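PDB 3MES: choline kinase from Cryptosporidium parvum, which probably catalyses the ATP-dependent phosphorylation of choline, and perhaps of ethanolamine. Local coordinates for residues G56-R59 and K60-G64; E67-E70 and S71-E74. All blocks are in the same frame, centred on the assembly; numbering follows the deposited sequence.

How the contacts relate
Starting near the N terminus of the modelled chain, contact 1 (56-59 with 60-64) falls in the closing turns of helix 51-61 and the bend that follows. A short loop comes next, and contact 2 (67-70 with 71-74) turns it into strand 73-78, the outermost strand on that side of the antiparallel sheet. Each contact closes only a tight local turn. The centres of contact 1 and contact 2 are about 11 Å apart, and the two stand in series, neither nested nor crossed. R59 joins them: R59 NE comes within 2.7 Å of I68 O, and R59 CD packs 3.4 Å from I73 CD1. R59 thus ties the end of the helix to the loop and to the outermost strand.

Contact 1 (G56-R59 and K60-G64); sequences GICR and KNIPG
The carboxamide of N61 meets the backbone carbonyl of I57 through ND2: I57 O lies almost in the amide plane, and ND2 arrives in the carbonyl plane, on a lone pair. This bond is short, 2.6 Å from N61 ND2 to I57 O, and nearly straight at 163°. With CG anti to its own carbonyl carbon (chi1 -63°), the N61 side chain folds back along the helix, placing ND2 also 3.8 Å from I57 CG2. The N61 backbone N gives I57 O only a weak bond and turns chiefly to C58 O, which it reaches at 3.2 Å from above the carbonyl plane. C58 O takes a second, shorter bond from I62 N (2.8 Å), so two successive amides grip one carbonyl. Beside this bond, I62 CD1 packs against C58 CB at 3.6 Å. K60 N bonds to G56 O at 3.3 Å. I57 and C58 rest on F107, and I62 on I105, both of strand 104-109. The arrangement is that of a helix C-terminal turn giving way to loop, here lying against the N-terminal sheet of a protein-kinase-like fold, whose ADP-binding E149 and E150 have side chains about 9 Å from that of I62.

Contact 2 (E67-E70 and S71-E74); sequences EINE and SYIE
N69 and S71 are brought together by their first torsions: N69 carries CG opposite its backbone N (chi1 -174°), swinging OD1 forward along the chain, and S71 sets OG between its backbone N and carbonyl carbon (chi1 81°), facing that oxygen. The result is an Asx turn, reinforced by the serine hydroxyl, at the start of a short 3-10 segment that runs into edge strand 73-78. N69 OD1 accepts twice. S71 OG donates to N69 OD1 at 2.7 Å, in its carbonyl plane and on a lone pair. S71 N reaches N69 OD1 from above that plane, at 3.1 Å. Such a double grip should fix the rotation of the N69 amide. Two backbone bonds of 3-10 spacing follow, Y72 N to N69 O and I73 N to E70 O, each 2.9 Å long. The Y72 ring swings back beside N69, with Y72 CD2 3.7 Å from N69 CB, and S71 OG sits 3.5 Å above the plane of one ring face, displaced toward the rim. The buried I73 packs on I55 of helix 51-61 and on V89 and I91 of strand 85-91, the antiparallel neighbour of strand 73-78; backbone bonds join E74 to S90 and Y72 to V92. I68, itself in touch with I91, crosses I73 at about a right angle, I68 CG2 lying 4.1 Å from I73 CG1.

Contact 1 (G56-R59 and K60-G64)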
ATOM      1  N   GLY B  56      17.592 -15.098 -28.935  1.00 25.06           N
ATOM      2  CA  GLY B  56      17.686 -14.247 -30.115  1.00 24.74           C
ATOM      3  C   GLY B  56      16.553 -13.237 -30.145  1.00 24.45           C
ATOM      4  O   GLY B  56      16.764 -12.059 -30.425  1.00 24.53           O
ATOM      5  N   ILE B  57      15.345 -13.705 -29.851  1.00 24.23           N
ATOM      6  CA  ILE B  57      14.170 -12.844 -29.823  1.00 23.88           C
ATOM      7  C   ILE B  57      14.283 -11.773 -28.741  1.00 23.80           C
ATOM      8  O   ILE B  57      13.819 -10.647 -28.924  1.00 23.71           O
ATOM      9  CB  ILE B  57      12.883 -13.665 -29.606  1.00 23.88           C
ATOM     10  CG1 ILE B  57      12.560 -14.477 -30.863  1.00 23.72           C
ATOM     11  CG2 ILE B  57      11.717 -12.754 -29.233  1.00 23.65           C
ATOM     12  CD1 ILE B  57      11.391 -15.429 -30.704  1.00 23.44           C
ATOM     13  N   CYS B  58      14.909 -12.125 -27.622  1.00 23.69           N
ATOM     14  CA  CYS B  58      15.061 -11.202 -26.500  1.00 23.57           C
ATOM     15  C   CYS B  58      16.089 -10.103 -26.767  1.00 23.68           C
ATOM     16  O   CYS B  58      15.817  -8.924 -26.536  1.00 23.52           O
ATOM     17  CB  CYS B  58      15.416 -11.959 -25.216  1.00 23.50           C
ATOM     18  SG  CYS B  58      14.050 -12.910 -24.489  1.00 23.10           S
ATOM     19  N   ARG B  59      17.269 -10.484 -27.252  1.00 23.85           N
ATOM     20  CA  ARG B  59      18.327  -9.505 -27.480  1.00 24.06           C
ATOM     21  C   ARG B  59      17.918  -8.510 -28.558  1.00 24.20           C
ATOM     22  O   ARG B  59      18.401  -7.380 -28.590  1.00 24.32           O
ATOM     23  CB  ARG B  59      19.646 -10.180 -27.870  1.00 24.07           C
ATOM     24  CG  ARG B  59      19.746 -11.638 -27.487  1.00 24.30           C
ATOM     25  CD  ARG B  59      21.099 -11.984 -26.879  1.00 24.52           C
ATOM     26  NE  ARG B  59      22.190 -11.126 -27.340  1.00 25.05           N
ATOM     27  CZ  ARG B  59      22.899 -11.332 -28.448  1.00 24.69           C
ATOM     28  NH1 ARG B  59      22.627 -12.365 -29.237  1.00 24.86           N
ATOM     29  NH2 ARG B  59      23.877 -10.497 -28.770  1.00 24.77           N
ATOM     30  N   LYS B  60      17.017  -8.938 -29.435  1.00 24.36           N
ATOM     31  CA  LYS B  60      16.613  -8.127 -30.575  1.00 24.51           C
ATOM     32  C   LYS B  60      15.535  -7.111 -30.218  1.00 24.45           C
ATOM     33  O   LYS B  60      15.432  -6.054 -30.842  1.00 24.44           O
ATOM     34  CB  LYS B  60      16.125  -9.029 -31.713  1.00 24.56           C
ATOM     35  CG  LYS B  60      15.584  -8.276 -32.914  1.00 25.01           C
ATOM     36  CD  LYS B  60      15.171  -9.231 -34.022  1.00 25.95           C
ATOM     37  CE  LYS B  60      14.748  -8.476 -35.274  1.00 26.50           C
ATOM     38  NZ  LYS B  60      14.501  -9.402 -36.415  1.00 27.33           N
ATOM     39  N   ASN B  61      14.734  -7.431 -29.208  1.00 24.41           N
ATOM     40  CA  ASN B  61      13.554  -6.633 -28.896  1.00 24.35           C
ATOM     41  C   ASN B  61      13.597  -5.942 -27.536  1.00 24.32           C
ATOM     42  O   ASN B  61      12.884  -4.966 -27.308  1.00 24.45           O
ATOM     43  CB  ASN B  61      12.298  -7.498 -29.011  1.00 24.36           C
ATOM     44  CG  ASN B  61      12.071  -8.007 -30.422  1.00 24.68           C
ATOM     45  OD1 ASN B  61      11.603  -7.271 -31.290  1.00 25.20           O
ATOM     46  ND2 ASN B  61      12.404  -9.272 -30.658  1.00 24.82           N
ATOM     47  N   ILE B  62      14.432  -6.446 -26.634  1.00 24.30           N
ATOM     48  CA  ILE B  62      14.546  -5.864 -25.299  1.00 24.19           C
ATOM     49  C   ILE B  62      15.643  -4.807 -25.247  1.00 24.27           C
ATOM     50  O   ILE B  62      16.822  -5.130 -25.352  1.00 24.24           O
ATOM     51  CB  ILE B  62      14.853  -6.935 -24.236  1.00 24.18           C
ATOM     52  CG1 ILE B  62      13.866  -8.098 -24.338  1.00 23.86           C
ATOM     53  CG2 ILE B  62      14.836  -6.319 -22.843  1.00 24.19           C
ATOM     54  CD1 ILE B  62      14.143  -9.213 -23.354  1.00 23.30           C
ATOM     55  N   PRO B  63      15.254  -3.538 -25.067  1.00 24.42           N
ATOM     56  CA  PRO B  63      16.213  -2.440 -25.017  1.00 24.55           C
ATOM     57  C   PRO B  63      17.388  -2.750 -24.094  1.00 24.70           C
ATOM     58  O   PRO B  63      17.184  -3.127 -22.940  1.00 24.79           O
ATOM     59  CB  PRO B  63      15.386  -1.285 -24.447  1.00 24.53           C
ATOM     60  CG  PRO B  63      13.995  -1.579 -24.875  1.00 24.43           C
ATOM     61  CD  PRO B  63      13.867  -3.077 -24.867  1.00 24.46           C
ATOM     62  N   GLY B  64      18.605  -2.598 -24.607  1.00 24.88           N
ATOM     63  CA  GLY B  64      19.811  -2.805 -23.813  1.00 25.06           C
ATOM     64  C   GLY B  64      20.408  -4.195 -23.944  1.00 25.29           C
ATOM     65  O   GLY B  64      21.581  -4.409 -23.625  1.00 25.27           O
TER

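Contact 2 (E67-E70 and S71-E74)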
ATOM      1  N   GLU B  67      23.515  -6.017 -27.260  1.00 27.37           N
ATOM      2  CA  GLU B  67      24.940  -6.353 -27.263  1.00 27.81           C
ATOM      3  C   GLU B  67      25.355  -7.379 -26.211  1.00 27.80           C
ATOM      4  O   GLU B  67      26.521  -7.761 -26.144  1.00 27.92           O
ATOM      5  CB  GLU B  67      25.787  -5.085 -27.117  1.00 27.95           C
ATOM      6  CG  GLU B  67      25.839  -4.243 -28.378  1.00 28.84           C
ATOM      7  CD  GLU B  67      26.334  -5.033 -29.574  1.00 30.07           C
ATOM      8  OE1 GLU B  67      27.461  -5.572 -29.503  1.00 30.53           O
ATOM      9  OE2 GLU B  67      25.596  -5.118 -30.581  1.00 30.33           O
ATOM     10  N   ILE B  68      24.408  -7.824 -25.394  1.00 27.82           N
ATOM     11  CA  ILE B  68      24.716  -8.766 -24.323  1.00 27.78           C
ATOM     12  C   ILE B  68      24.999 -10.166 -24.860  1.00 27.80           C
ATOM     13  O   ILE B  68      24.210 -10.716 -25.631  1.00 27.84           O
ATOM     14  CB  ILE B  68      23.573  -8.840 -23.293  1.00 27.74           C
ATOM     15  CG1 ILE B  68      23.348  -7.471 -22.645  1.00 27.54           C
ATOM     16  CG2 ILE B  68      23.876  -9.894 -22.241  1.00 27.69           C
ATOM     17  CD1 ILE B  68      22.209  -7.444 -21.638  1.00 27.25           C
ATOM     18  N   ASN B  69      26.127 -10.739 -24.450  1.00 27.80           N
ATOM     19  CA  ASN B  69      26.499 -12.085 -24.873  1.00 27.80           C
ATOM     20  C   ASN B  69      25.569 -13.139 -24.282  1.00 27.83           C
ATOM     21  O   ASN B  69      25.212 -13.082 -23.103  1.00 27.77           O
ATOM     22  CB  ASN B  69      27.949 -12.390 -24.492  1.00 27.87           C
ATOM     23  CG  ASN B  69      28.426 -13.725 -25.038  1.00 27.90           C
ATOM     24  OD1 ASN B  69      28.594 -14.689 -24.290  1.00 28.16           O
ATOM     25  ND2 ASN B  69      28.633 -13.790 -26.348  1.00 27.79           N
ATOM     26  N   GLU B  70      25.182 -14.105 -25.108  1.00 27.80           N
ATOM     27  CA  GLU B  70      24.217 -15.118 -24.697  1.00 27.75           C
ATOM     28  C   GLU B  70      24.666 -15.867 -23.441  1.00 27.55           C
ATOM     29  O   GLU B  70      23.839 -16.394 -22.694  1.00 27.48           O
ATOM     30  CB  GLU B  70      23.957 -16.103 -25.837  1.00 27.85           C
ATOM     31  CG  GLU B  70      23.935 -15.470 -27.222  1.00 28.43           C
ATOM     32  CD  GLU B  70      25.328 -15.136 -27.732  1.00 29.52           C
ATOM     33  OE1 GLU B  70      25.726 -15.675 -28.787  1.00 30.16           O
ATOM     34  OE2 GLU B  70      26.032 -14.342 -27.073  1.00 29.97           O
ATOM     35  N   SER B  71      25.973 -15.910 -23.208  1.00 27.35           N
ATOM     36  CA  SER B  71      26.514 -16.638 -22.064  1.00 27.17           C
ATOM     37  C   SER B  71      26.073 -16.022 -20.737  1.00 27.14           C
ATOM     38  O   SER B  71      26.170 -16.660 -19.688  1.00 27.03           O
ATOM     39  CB  SER B  71      28.040 -16.704 -22.133  1.00 27.11           C
ATOM     40  OG  SER B  71      28.627 -15.502 -21.670  1.00 27.05           O
ATOM     41  N   TYR B  72      25.590 -14.784 -20.787  1.00 27.13           N
ATOM     42  CA  TYR B  72      25.148 -14.083 -19.583  1.00 27.14           C
ATOM     43  C   TYR B  72      23.628 -14.089 -19.463  1.00 26.99           C
ATOM     44  O   TYR B  72      23.060 -13.432 -18.592  1.00 26.95           O
ATOM     45  CB  TYR B  72      25.671 -12.646 -19.572  1.00 27.21           C
ATOM     46  CG  TYR B  72      27.176 -12.551 -19.650  1.00 27.75           C
ATOM     47  CD1 TYR B  72      27.967 -12.874 -18.556  1.00 28.27           C
ATOM     48  CD2 TYR B  72      27.807 -12.138 -20.816  1.00 28.44           C
ATOM     49  CE1 TYR B  72      29.343 -12.793 -18.622  1.00 28.75           C
ATOM     50  CE2 TYR B  72      29.183 -12.052 -20.891  1.00 28.83           C
ATOM     51  CZ  TYR B  72      29.947 -12.380 -19.790  1.00 28.97           C
ATOM     52  OH  TYR B  72      31.319 -12.298 -19.857  1.00 29.52           O
ATOM     53  N   ILE B  73      22.976 -14.837 -20.346  1.00 26.90           N
ATOM     54  CA  ILE B  73      21.525 -14.941 -20.337  1.00 26.73           C
ATOM     55  C   ILE B  73      21.090 -16.355 -19.979  1.00 26.81           C
ATOM     56  O   ILE B  73      21.589 -17.329 -20.544  1.00 26.78           O
ATOM     57  CB  ILE B  73      20.931 -14.572 -21.706  1.00 26.63           C
ATOM     58  CG1 ILE B  73      21.448 -13.205 -22.159  1.00 26.44           C
ATOM     59  CG2 ILE B  73      19.410 -14.588 -21.646  1.00 26.41           C
ATOM     60  CD1 ILE B  73      21.013 -12.818 -23.556  1.00 25.98           C
ATOM     61  N   GLU B  74      20.159 -16.472 -19.037  1.00 26.86           N
ATOM     62  CA  GLU B  74      19.636 -17.781 -18.671  1.00 26.96           C
ATOM     63  C   GLU B  74      18.130 -17.864 -18.892  1.00 26.91           C
ATOM     64  O   GLU B  74      17.370 -17.045 -18.377  1.00 26.93           O
ATOM     65  CB  GLU B  74      19.963 -18.119 -17.216  1.00 27.00           C
ATOM     66  CG  GLU B  74      18.994 -17.517 -16.215  1.00 27.43           C
ATOM     67  CD  GLU B  74      18.730 -18.432 -15.039  1.00 27.96           C
ATOM     68  OE1 GLU B  74      19.248 -19.568 -15.040  1.00 28.26           O
ATOM     69  OE2 GLU B  74      17.996 -18.018 -14.116  1.00 28.27           O
TER